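Local atomic coordinates of cytoplasmic protein (Cryptococcus neoformans var. grubii serotype A, PDB entry 7LPO), a protein that probably hydrolyses steryl beta-glucosides, acting as a sterylglucosidase of glycoside hydrolase family 5. Residues S268-G273 with F426-V431; F404-W409 with Q434-P439; S449-Y454 with Y515-G520. All coordinates share one frame; numbering follows the deposited sequence.

Interaction 1: S268-G273 with F426-V431; sequences SINEPG and FIQAPV
Gln428 reaches across to the loop 268-273 and meets it at two places, its backbone at Ser268 and its side-chain amide at Glu271. The side chain of Gln428 is extended (chi1 -164°), which lays its amide beside the Asn270-Glu271 peptide. There Gln428 OE1 accepts a bond from Glu271 N at 2.9 Å, nearly straight at the hydrogen (162°), although the donor stands 39° above the carbonyl plane. At the other end of the amide, Gln428 NE2 lies 3.5 Å from Asn270 OD1, an oxygen already bound by Arg100. Ser268 serves the Gln428 backbone: its OG accepts from Gln428 N at 3.3 Å and donates to a bridging water. That water in turn donates to Ile269 O and Gln428 O, joining two carbonyl oxygens that are both acceptors. A weak bond from Ser268 N to Phe426 O, 3.2 Å long, continues the pairing from the end of strand 263-267.

Farther along, contact becomes apolar. The Pro272 and Pro430 rings cross at about a right angle, CG to CG 4.2 Å, and Val431 CG2 rests against Glu271 CG at 3.6 Å. A second water spans Pro272 O and Val431 N. The Asn-Glu-Pro sequence matches the motif that carries the general acid/base in family 5 enzymes, consistent with such a role for Glu271. Its OE2 bonds to His452 and to a bound Tris molecule, while Gln428 OE1 bonds the backbone N of the same residue. The contact thus follows the ends of the parallel barrel strands 263-267 and 424-427, with Trp405 and Val401 of helix 400-419 packed on its prolines and Glu521 of strand 518-522 touching Asn270 and Glu271.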
loop_
_atom_site.group_PDB
_atom_site.type_symbol
_atom_site.label_atom_id
_atom_site.label_comp_id
_atom_site.label_asym_id
_atom_site.label_seq_id
_atom_site.Cartn_x
_atom_site.Cartn_y
_atom_site.Cartn_z
ATOM N N SER A 268 7.057 -6.983 -1.692
ATOM C CA SER A 268 6.902 -7.395 -3.079
ATOM C C SER A 268 6.086 -6.344 -3.835
ATOM O O SER A 268 5.614 -5.358 -3.265
ATOM C CB SER A 268 6.281 -8.788 -3.162
ATOM O OG SER A 268 5.039 -8.853 -2.513
ATOM N N ILE A 269 5.944 -6.538 -5.146
ATOM C CA ILE A 269 5.293 -5.542 -5.980
ATOM C C ILE A 269 3.945 -5.177 -5.393
ATOM O O ILE A 269 3.134 -6.047 -5.059
ATOM C CB ILE A 269 5.156 -6.066 -7.417
ATOM C CG1 ILE A 269 4.505 -5.001 -8.298
ATOM C CG2 ILE A 269 4.362 -7.345 -7.463
ATOM C CD1 ILE A 269 4.674 -5.281 -9.786
ATOM N N ASN A 270 3.691 -3.880 -5.295
ATOM C CA ASN A 270 2.512 -3.388 -4.594
ATOM C C ASN A 270 1.229 -3.718 -5.353
ATOM O O ASN A 270 1.154 -3.533 -6.571
ATOM C CB ASN A 270 2.623 -1.878 -4.400
ATOM C CG ASN A 270 1.470 -1.312 -3.591
ATOM O OD1 ASN A 270 1.383 -1.534 -2.388
ATOM N ND2 ASN A 270 0.577 -0.581 -4.251
ATOM N N GLU A 271 0.224 -4.220 -4.615
ATOM C CA GLU A 271 -1.145 -4.462 -5.080
ATOM C C GLU A 271 -1.219 -4.866 -6.545
ATOM O O GLU A 271 -1.858 -4.188 -7.358
ATOM C CB GLU A 271 -1.992 -3.211 -4.825
ATOM C CG GLU A 271 -2.077 -2.881 -3.334
ATOM C CD GLU A 271 -3.111 -1.828 -2.987
ATOM O OE1 GLU A 271 -3.723 -1.251 -3.918
ATOM O OE2 GLU A 271 -3.299 -1.582 -1.769
ATOM N N PRO A 272 -0.630 -5.997 -6.896
ATOM C CA PRO A 272 -0.510 -6.356 -8.315
ATOM C C PRO A 272 -1.857 -6.641 -8.961
ATOM O O PRO A 272 -2.736 -7.259 -8.362
ATOM C CB PRO A 272 0.366 -7.611 -8.283
ATOM C CG PRO A 272 0.137 -8.186 -6.917
ATOM C CD PRO A 272 -0.026 -6.998 -6.003
ATOM N N GLY A 273 -2.006 -6.206 -10.210
ATOM C CA GLY A 273 -3.220 -6.496 -10.948
ATOM C C GLY A 273 -3.254 -7.928 -11.451
ATOM O O GLY A 273 -2.224 -8.544 -11.731
ATOM N N PHE A 426 8.839 -9.262 2.920
ATOM C CA PHE A 426 7.504 -8.786 3.249
ATOM C C PHE A 426 6.581 -9.233 2.129
ATOM O O PHE A 426 6.649 -8.715 1.007
ATOM C CB PHE A 426 7.498 -7.276 3.443
ATOM C CG PHE A 426 8.181 -6.829 4.715
ATOM C CD1 PHE A 426 7.477 -6.736 5.894
ATOM C CD2 PHE A 426 9.534 -6.523 4.723
ATOM C CE1 PHE A 426 8.096 -6.336 7.054
ATOM C CE2 PHE A 426 10.168 -6.106 5.884
ATOM C CZ PHE A 426 9.449 -6.012 7.050
ATOM N N ILE A 427 5.748 -10.221 2.429
ATOM C CA ILE A 427 4.975 -10.935 1.424
ATOM C C ILE A 427 3.608 -10.279 1.320
ATOM O O ILE A 427 2.788 -10.379 2.239
ATOM C CB ILE A 427 4.860 -12.425 1.766
ATOM C CG1 ILE A 427 6.247 -13.077 1.681
ATOM C CG2 ILE A 427 3.886 -13.107 0.829
ATOM C CD1 ILE A 427 6.491 -14.102 2.738
ATOM N N GLN A 428 3.363 -9.603 0.205
ATOM C CA GLN A 428 2.113 -8.893 -0.037
ATOM C C GLN A 428 1.377 -9.653 -1.129
ATOM O O GLN A 428 1.594 -9.418 -2.318
ATOM C CB GLN A 428 2.350 -7.447 -0.452
ATOM C CG GLN A 428 1.106 -6.575 -0.349
ATOM C CD GLN A 428 1.210 -5.321 -1.197
ATOM O OE1 GLN A 428 0.241 -4.899 -1.828
ATOM N NE2 GLN A 428 2.387 -4.711 -1.204
ATOM N N ALA A 429 0.512 -10.575 -0.713
ATOM C CA ALA A 429 -0.351 -11.268 -1.650
ATOM C C ALA A 429 -1.250 -10.262 -2.362
ATOM O O ALA A 429 -1.449 -9.145 -1.879
ATOM C CB ALA A 429 -1.202 -12.309 -0.928
ATOM N N PRO A 430 -1.793 -10.634 -3.519
ATOM C CA PRO A 430 -2.737 -9.741 -4.203
ATOM C C PRO A 430 -3.912 -9.356 -3.311
ATOM O O PRO A 430 -4.362 -10.120 -2.456
ATOM C CB PRO A 430 -3.195 -10.568 -5.410
ATOM C CG PRO A 430 -2.034 -11.502 -5.677
ATOM C CD PRO A 430 -1.458 -11.824 -4.322
ATOM N N VAL A 431 -4.410 -8.141 -3.535
ATOM C CA VAL A 431 -5.459 -7.569 -2.704
ATOM C C VAL A 431 -6.605 -8.553 -2.553
ATOM O O VAL A 431 -7.046 -9.174 -3.524
ATOM C CB VAL A 431 -5.935 -6.241 -3.323
ATOM C CG1 VAL A 431 -7.269 -5.820 -2.752
ATOM C CG2 VAL A 431 -4.905 -5.146 -3.097
HETATM O O HOH W 1 3.188 -8.612 -4.444
HETATM O O HOH W 2 -3.638 -6.790 -5.978
#

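Interaction 2: F404-W409 with Q434-P439; sequences FWALHW and QPPKLP
Leu438 presses its CD1 methyl on the six-membered ring of Trp409 in a CH-pi contact, 3.8 Å from the ring centroid and only 4° off the normal. Its second methyl, CD2, reaches toward the CE3 side of the same ring at 3.8 Å and also lies 4.2 Å from Ala406 CB. One turn back along the helix, Pro436 meets Trp405 in a different way. The proline crosses the indole at about a right angle, with Pro436 CD 3.5 Å from Trp405 CZ3 and CG in the ring plane at its edge. The same CG turns to Ala406, whose CB is 4.0 Å away, so the small alanine between the two tryptophans receives both loop residues.

Residues 404-409 belong to helix 400-419, which in this TIM-barrel enzyme runs outside the barrel and leads into strand 424-427; residues 434-439 form the loop beyond that strand, returning over the helix until Pro439 takes the N-cap position of helix 440-443.

Both indoles leave the helix with CG anti to the backbone N (chi1 179° for Trp405 and 178° for Trp409), which sends them out on the same side, four residues apart. Trp409 CB sits over one face of the Trp405 ring, 4.1 Å above its plane and displaced toward the rim. Farther out, His425 meets the Trp409 ring edge-to-face and Pro272 packs on Trp405. Val401 and Asp402, from the preceding helical turn, touch Pro436, while Leu438 also touches Leu512 at the end of helix 490-512.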
loop_
_atom_site.group_PDB
_atom_site.type_symbol
_atom_site.label_atom_id
_atom_site.label_comp_id
_atom_site.label_asym_id
_atom_site.label_seq_id
_atom_site.Cartn_x
_atom_site.Cartn_y
_atom_site.Cartn_z
ATOM N N PHE A 404 0.730 -17.956 -10.945
ATOM C CA PHE A 404 1.394 -16.879 -11.667
ATOM C C PHE A 404 2.020 -15.857 -10.730
ATOM O O PHE A 404 3.177 -15.472 -10.920
ATOM C CB PHE A 404 0.402 -16.205 -12.612
ATOM C CG PHE A 404 -0.122 -17.120 -13.685
ATOM C CD1 PHE A 404 0.733 -17.650 -14.629
ATOM C CD2 PHE A 404 -1.465 -17.450 -13.749
ATOM C CE1 PHE A 404 0.268 -18.493 -15.622
ATOM C CE2 PHE A 404 -1.937 -18.308 -14.745
ATOM C CZ PHE A 404 -1.065 -18.816 -15.683
ATOM N N TRP A 405 1.283 -15.412 -9.712
ATOM C CA TRP A 405 1.876 -14.467 -8.774
ATOM C C TRP A 405 3.042 -15.103 -8.021
ATOM O O TRP A 405 4.116 -14.505 -7.890
ATOM C CB TRP A 405 0.836 -13.944 -7.785
ATOM C CG TRP A 405 1.480 -13.001 -6.827
ATOM C CD1 TRP A 405 1.743 -11.673 -7.025
ATOM C CD2 TRP A 405 2.003 -13.320 -5.543
ATOM N NE1 TRP A 405 2.380 -11.144 -5.933
ATOM C CE2 TRP A 405 2.560 -12.138 -5.011
ATOM C CE3 TRP A 405 2.061 -14.492 -4.788
ATOM C CZ2 TRP A 405 3.148 -12.093 -3.757
ATOM C CZ3 TRP A 405 2.643 -14.441 -3.534
ATOM C CH2 TRP A 405 3.177 -13.250 -3.033
ATOM N N ALA A 406 2.849 -16.320 -7.514
ATOM C CA ALA A 406 3.884 -16.946 -6.699
ATOM C C ALA A 406 5.154 -17.166 -7.508
ATOM O O ALA A 406 6.266 -16.995 -6.994
ATOM C CB ALA A 406 3.372 -18.264 -6.123
ATOM N N LEU A 407 5.006 -17.526 -8.785
ATOM C CA LEU A 407 6.171 -17.733 -9.634
ATOM C C LEU A 407 6.954 -16.438 -9.812
ATOM O O LEU A 407 8.185 -16.436 -9.741
ATOM C CB LEU A 407 5.729 -18.288 -10.986
ATOM C CG LEU A 407 6.814 -18.685 -11.984
ATOM C CD1 LEU A 407 7.851 -19.601 -11.377
ATOM C CD2 LEU A 407 6.141 -19.345 -13.190
ATOM N N HIS A 408 6.257 -15.321 -10.033
ATOM C CA HIS A 408 6.944 -14.033 -10.067
ATOM C C HIS A 408 7.647 -13.761 -8.742
ATOM O O HIS A 408 8.758 -13.215 -8.714
ATOM C CB HIS A 408 5.955 -12.901 -10.379
ATOM C CG HIS A 408 6.455 -11.547 -9.976
ATOM N ND1 HIS A 408 7.433 -10.875 -10.676
ATOM C CD2 HIS A 408 6.149 -10.765 -8.915
ATOM C CE1 HIS A 408 7.697 -9.731 -10.070
ATOM N NE2 HIS A 408 6.923 -9.635 -9.006
ATOM N N TRP A 409 7.013 -14.143 -7.631
ATOM C CA TRP A 409 7.575 -13.831 -6.322
ATOM C C TRP A 409 8.860 -14.603 -6.057
ATOM O O TRP A 409 9.764 -14.083 -5.392
ATOM C CB TRP A 409 6.565 -14.119 -5.217
ATOM C CG TRP A 409 7.156 -13.845 -3.859
ATOM C CD1 TRP A 409 7.172 -12.649 -3.199
ATOM C CD2 TRP A 409 7.855 -14.771 -3.027
ATOM N NE1 TRP A 409 7.821 -12.780 -2.002
ATOM C CE2 TRP A 409 8.257 -14.072 -1.873
ATOM C CE3 TRP A 409 8.183 -16.124 -3.144
ATOM C CZ2 TRP A 409 8.965 -14.680 -0.845
ATOM C CZ3 TRP A 409 8.893 -16.725 -2.121
ATOM C CH2 TRP A 409 9.271 -16.006 -0.987
ATOM N N GLN A 434 -5.848 -14.613 -0.072
ATOM C CA GLN A 434 -4.900 -15.202 0.856
ATOM C C GLN A 434 -3.575 -15.445 0.144
ATOM O O GLN A 434 -3.553 -15.710 -1.062
ATOM C CB GLN A 434 -5.422 -16.524 1.399
ATOM C CG GLN A 434 -6.619 -16.418 2.321
ATOM C CD GLN A 434 -7.009 -17.781 2.881
ATOM O OE1 GLN A 434 -7.087 -18.770 2.146
ATOM N NE2 GLN A 434 -7.237 -17.841 4.184
ATOM N N PRO A 435 -2.457 -15.373 0.857
ATOM C CA PRO A 435 -1.178 -15.711 0.234
ATOM C C PRO A 435 -1.154 -17.181 -0.138
ATOM O O PRO A 435 -1.924 -17.980 0.420
ATOM C CB PRO A 435 -0.145 -15.385 1.326
ATOM C CG PRO A 435 -0.890 -15.540 2.596
ATOM C CD PRO A 435 -2.313 -15.094 2.299
ATOM N N PRO A 436 -0.307 -17.574 -1.085
ATOM C CA PRO A 436 -0.104 -18.999 -1.349
ATOM C C PRO A 436 0.830 -19.586 -0.302
ATOM O O PRO A 436 1.467 -18.874 0.472
ATOM C CB PRO A 436 0.540 -19.012 -2.735
ATOM C CG PRO A 436 1.382 -17.747 -2.733
ATOM C CD PRO A 436 0.694 -16.751 -1.792
ATOM N N LYS A 437 0.902 -20.910 -0.284
ATOM C CA LYS A 437 1.974 -21.561 0.452
ATOM C C LYS A 437 3.274 -21.340 -0.311
ATOM O O LYS A 437 3.362 -21.641 -1.504
ATOM C CB LYS A 437 1.679 -23.044 0.636
ATOM C CG LYS A 437 0.615 -23.284 1.708
ATOM C CD LYS A 437 -0.788 -23.175 1.117
ATOM C CE LYS A 437 -1.033 -24.390 0.272
ATOM N NZ LYS A 437 -2.068 -24.302 -0.796
ATOM N N LEU A 438 4.254 -20.779 0.358
ATOM C CA LEU A 438 5.537 -20.474 -0.242
ATOM C C LEU A 438 6.617 -21.344 0.387
ATOM O O LEU A 438 6.569 -21.613 1.592
ATOM C CB LEU A 438 5.894 -18.995 -0.059
ATOM C CG LEU A 438 5.001 -18.004 -0.813
ATOM C CD1 LEU A 438 5.330 -16.575 -0.381
ATOM C CD2 LEU A 438 5.127 -18.147 -2.317
ATOM N N PRO A 439 7.592 -21.800 -0.395
ATOM C CA PRO A 439 8.541 -22.793 0.128
ATOM C C PRO A 439 9.512 -22.189 1.130
ATOM O O PRO A 439 9.948 -21.043 0.994
ATOM C CB PRO A 439 9.269 -23.281 -1.130
ATOM C CG PRO A 439 9.236 -22.076 -2.061
ATOM C CD PRO A 439 7.903 -21.393 -1.781
#

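Interaction 3: S449-Y454 with Y515-G520; sequences SSPHFY and YPTLVG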
loop_
_atom_site.group_PDB
_atom_site.type_symbol
_atom_site.label_atom_id
_atom_site.label_comp_id
_atom_site.label_asym_id
_atom_site.label_seq_id
_atom_site.Cartn_x
_atom_site.Cartn_y
_atom_site.Cartn_z
ATOM N N SER A 449 4.256 -11.416 6.732
ATOM C CA SER A 449 3.098 -11.184 5.883
ATOM C C SER A 449 2.741 -9.705 5.944
ATOM O O SER A 449 2.730 -9.111 7.026
ATOM C CB SER A 449 1.928 -12.050 6.359
ATOM O OG SER A 449 0.824 -11.928 5.485
ATOM N N SER A 450 2.467 -9.098 4.789
ATOM C CA SER A 450 2.255 -7.651 4.707
ATOM C C SER A 450 1.001 -7.321 3.909
ATOM O O SER A 450 1.053 -6.575 2.930
ATOM C CB SER A 450 3.483 -6.967 4.104
ATOM O OG SER A 450 3.747 -7.403 2.774
ATOM N N PRO A 451 -0.159 -7.807 4.335
ATOM C CA PRO A 451 -1.401 -7.419 3.659
ATOM C C PRO A 451 -1.729 -5.950 3.896
ATOM O O PRO A 451 -1.243 -5.307 4.830
ATOM C CB PRO A 451 -2.450 -8.327 4.305
ATOM C CG PRO A 451 -1.952 -8.460 5.736
ATOM C CD PRO A 451 -0.420 -8.505 5.610
ATOM N N HIS A 452 -2.579 -5.418 3.025
ATOM C CA HIS A 452 -3.187 -4.115 3.239
ATOM C C HIS A 452 -4.616 -4.301 3.734
ATOM O O HIS A 452 -5.257 -5.319 3.466
ATOM C CB HIS A 452 -3.173 -3.280 1.958
ATOM C CG HIS A 452 -1.799 -3.057 1.404
ATOM N ND1 HIS A 452 -1.578 -2.424 0.202
ATOM C CD2 HIS A 452 -0.576 -3.379 1.889
ATOM C CE1 HIS A 452 -0.281 -2.376 -0.037
ATOM N NE2 HIS A 452 0.351 -2.945 0.973
ATOM N N PHE A 453 -5.099 -3.325 4.495
ATOM C CA PHE A 453 -6.495 -3.316 4.900
ATOM C C PHE A 453 -7.018 -1.894 4.933
ATOM O O PHE A 453 -6.407 -1.020 5.554
ATOM C CB PHE A 453 -6.717 -3.942 6.275
ATOM C CG PHE A 453 -8.146 -3.874 6.714
ATOM C CD1 PHE A 453 -9.038 -4.866 6.350
ATOM C CD2 PHE A 453 -8.615 -2.800 7.450
ATOM C CE1 PHE A 453 -10.367 -4.798 6.728
ATOM C CE2 PHE A 453 -9.947 -2.738 7.830
ATOM C CZ PHE A 453 -10.818 -3.740 7.458
ATOM N N TYR A 454 -8.163 -1.677 4.298
ATOM C CA TYR A 454 -8.870 -0.409 4.359
ATOM C C TYR A 454 -10.310 -0.656 4.768
ATOM O O TYR A 454 -10.933 -1.617 4.313
ATOM C CB TYR A 454 -8.840 0.320 3.011
ATOM C CG TYR A 454 -7.490 0.908 2.684
ATOM C CD1 TYR A 454 -7.146 2.181 3.108
ATOM C CD2 TYR A 454 -6.556 0.185 1.955
ATOM C CE1 TYR A 454 -5.907 2.717 2.823
ATOM C CE2 TYR A 454 -5.324 0.716 1.659
ATOM C CZ TYR A 454 -5.006 1.983 2.097
ATOM O OH TYR A 454 -3.783 2.525 1.790
ATOM N N TYR A 515 5.196 -16.596 11.543
ATOM C CA TYR A 515 5.851 -15.387 11.081
ATOM C C TYR A 515 5.051 -14.193 11.563
ATOM O O TYR A 515 3.859 -14.313 11.867
ATOM C CB TYR A 515 5.938 -15.354 9.551
ATOM C CG TYR A 515 6.948 -16.298 8.966
ATOM C CD1 TYR A 515 8.308 -16.059 9.111
ATOM C CD2 TYR A 515 6.548 -17.418 8.250
ATOM C CE1 TYR A 515 9.242 -16.909 8.562
ATOM C CE2 TYR A 515 7.478 -18.287 7.705
ATOM C CZ TYR A 515 8.824 -18.020 7.866
ATOM O OH TYR A 515 9.759 -18.862 7.327
ATOM N N PRO A 516 5.667 -13.021 11.623
ATOM C CA PRO A 516 4.914 -11.817 11.989
ATOM C C PRO A 516 3.970 -11.391 10.877
ATOM O O PRO A 516 4.074 -11.824 9.728
ATOM C CB PRO A 516 5.999 -10.761 12.228
ATOM C CG PRO A 516 7.306 -11.528 12.286
ATOM C CD PRO A 516 7.101 -12.757 11.447
ATOM N N THR A 517 3.028 -10.531 11.247
ATOM C CA THR A 517 2.143 -9.861 10.308
ATOM C C THR A 517 2.295 -8.355 10.478
ATOM O O THR A 517 2.372 -7.854 11.606
ATOM C CB THR A 517 0.681 -10.253 10.522
ATOM O OG1 THR A 517 0.538 -11.676 10.460
ATOM C CG2 THR A 517 -0.196 -9.597 9.453
ATOM N N LEU A 518 2.332 -7.631 9.360
ATOM C CA LEU A 518 2.411 -6.178 9.385
ATOM C C LEU A 518 1.431 -5.646 8.359
ATOM O O LEU A 518 1.467 -6.059 7.199
ATOM C CB LEU A 518 3.832 -5.708 9.093
ATOM C CG LEU A 518 4.160 -4.218 9.155
ATOM C CD1 LEU A 518 5.665 -4.011 9.304
ATOM C CD2 LEU A 518 3.669 -3.523 7.914
ATOM N N VAL A 519 0.541 -4.753 8.785
ATOM C CA VAL A 519 -0.456 -4.198 7.874
ATOM C C VAL A 519 0.236 -3.079 7.103
ATOM O O VAL A 519 0.382 -1.959 7.598
ATOM C CB VAL A 519 -1.702 -3.701 8.606
ATOM C CG1 VAL A 519 -2.689 -3.136 7.605
ATOM C CG2 VAL A 519 -2.339 -4.834 9.417
ATOM N N GLY A 520 0.672 -3.386 5.880
ATOM C CA GLY A 520 1.531 -2.466 5.151
ATOM C C GLY A 520 0.865 -1.169 4.751
ATOM O O GLY A 520 1.559 -0.174 4.520
#
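Ser449 forms a single parallel beta bridge with Thr517, joining two neighbouring strands of the TIM barrel, 447-449 and 518-522. The backbones are closest here. Ser449 N donates to Pro516 O at 3.0 Å, and Ser449 O accepts from Leu518 N at 2.8 Å in a bond lying nearly along the C=O axis (172°). Just past the bridge, Ser450 CA makes a short CA-H...O contact of 3.1 Å with Leu518 O, and Gly520 N then bonds to Pro451 O at 2.9 Å.

Side-chain contact is sparser. Thr517 CG2 lies 4.0 Å from Pro451 CD, the two side chains crossing at about a right angle. Val519 has CG1 anti to its backbone N (chi1 180°), which carries this methyl to Phe453, 4.3 Å from its CB; the phenyl ring itself leads off to pack against helix 490-512.

On the pocket side the segments share fewer contacts, and His452 is partly exposed. His452 ND1 is hydrogen-bonded to Glu271 OE2, while His452 CD2 approaches Gly520, a residue without a side chain, to 3.9 Å from its carbonyl carbon C.

How the interactions relate
Interactions 1 and 3 meet at the pocket that holds Tris. Glu271 OE2 is hydrogen-bonded to His452 ND1 at 2.7 Å, and Ile427 O lies 2.9 Å from Ser450 N, linking neighbouring strands of the barrel. Tris, probably from the crystallisation liquor, is hydrogen-bonded to Glu271 and Tyr454, one from each contact; Tyr454 also binds Glu521, whose place near the end of strand 518-522 is consistent with the nucleophile of family 5 enzymes. Interaction 2 stands behind interaction 1, on the outside of the barrel: Trp405 CZ2 comes 3.4 Å from Gln428 O. Interactions 2 and 3 do not touch, their nearest atoms being about 5 Å apart.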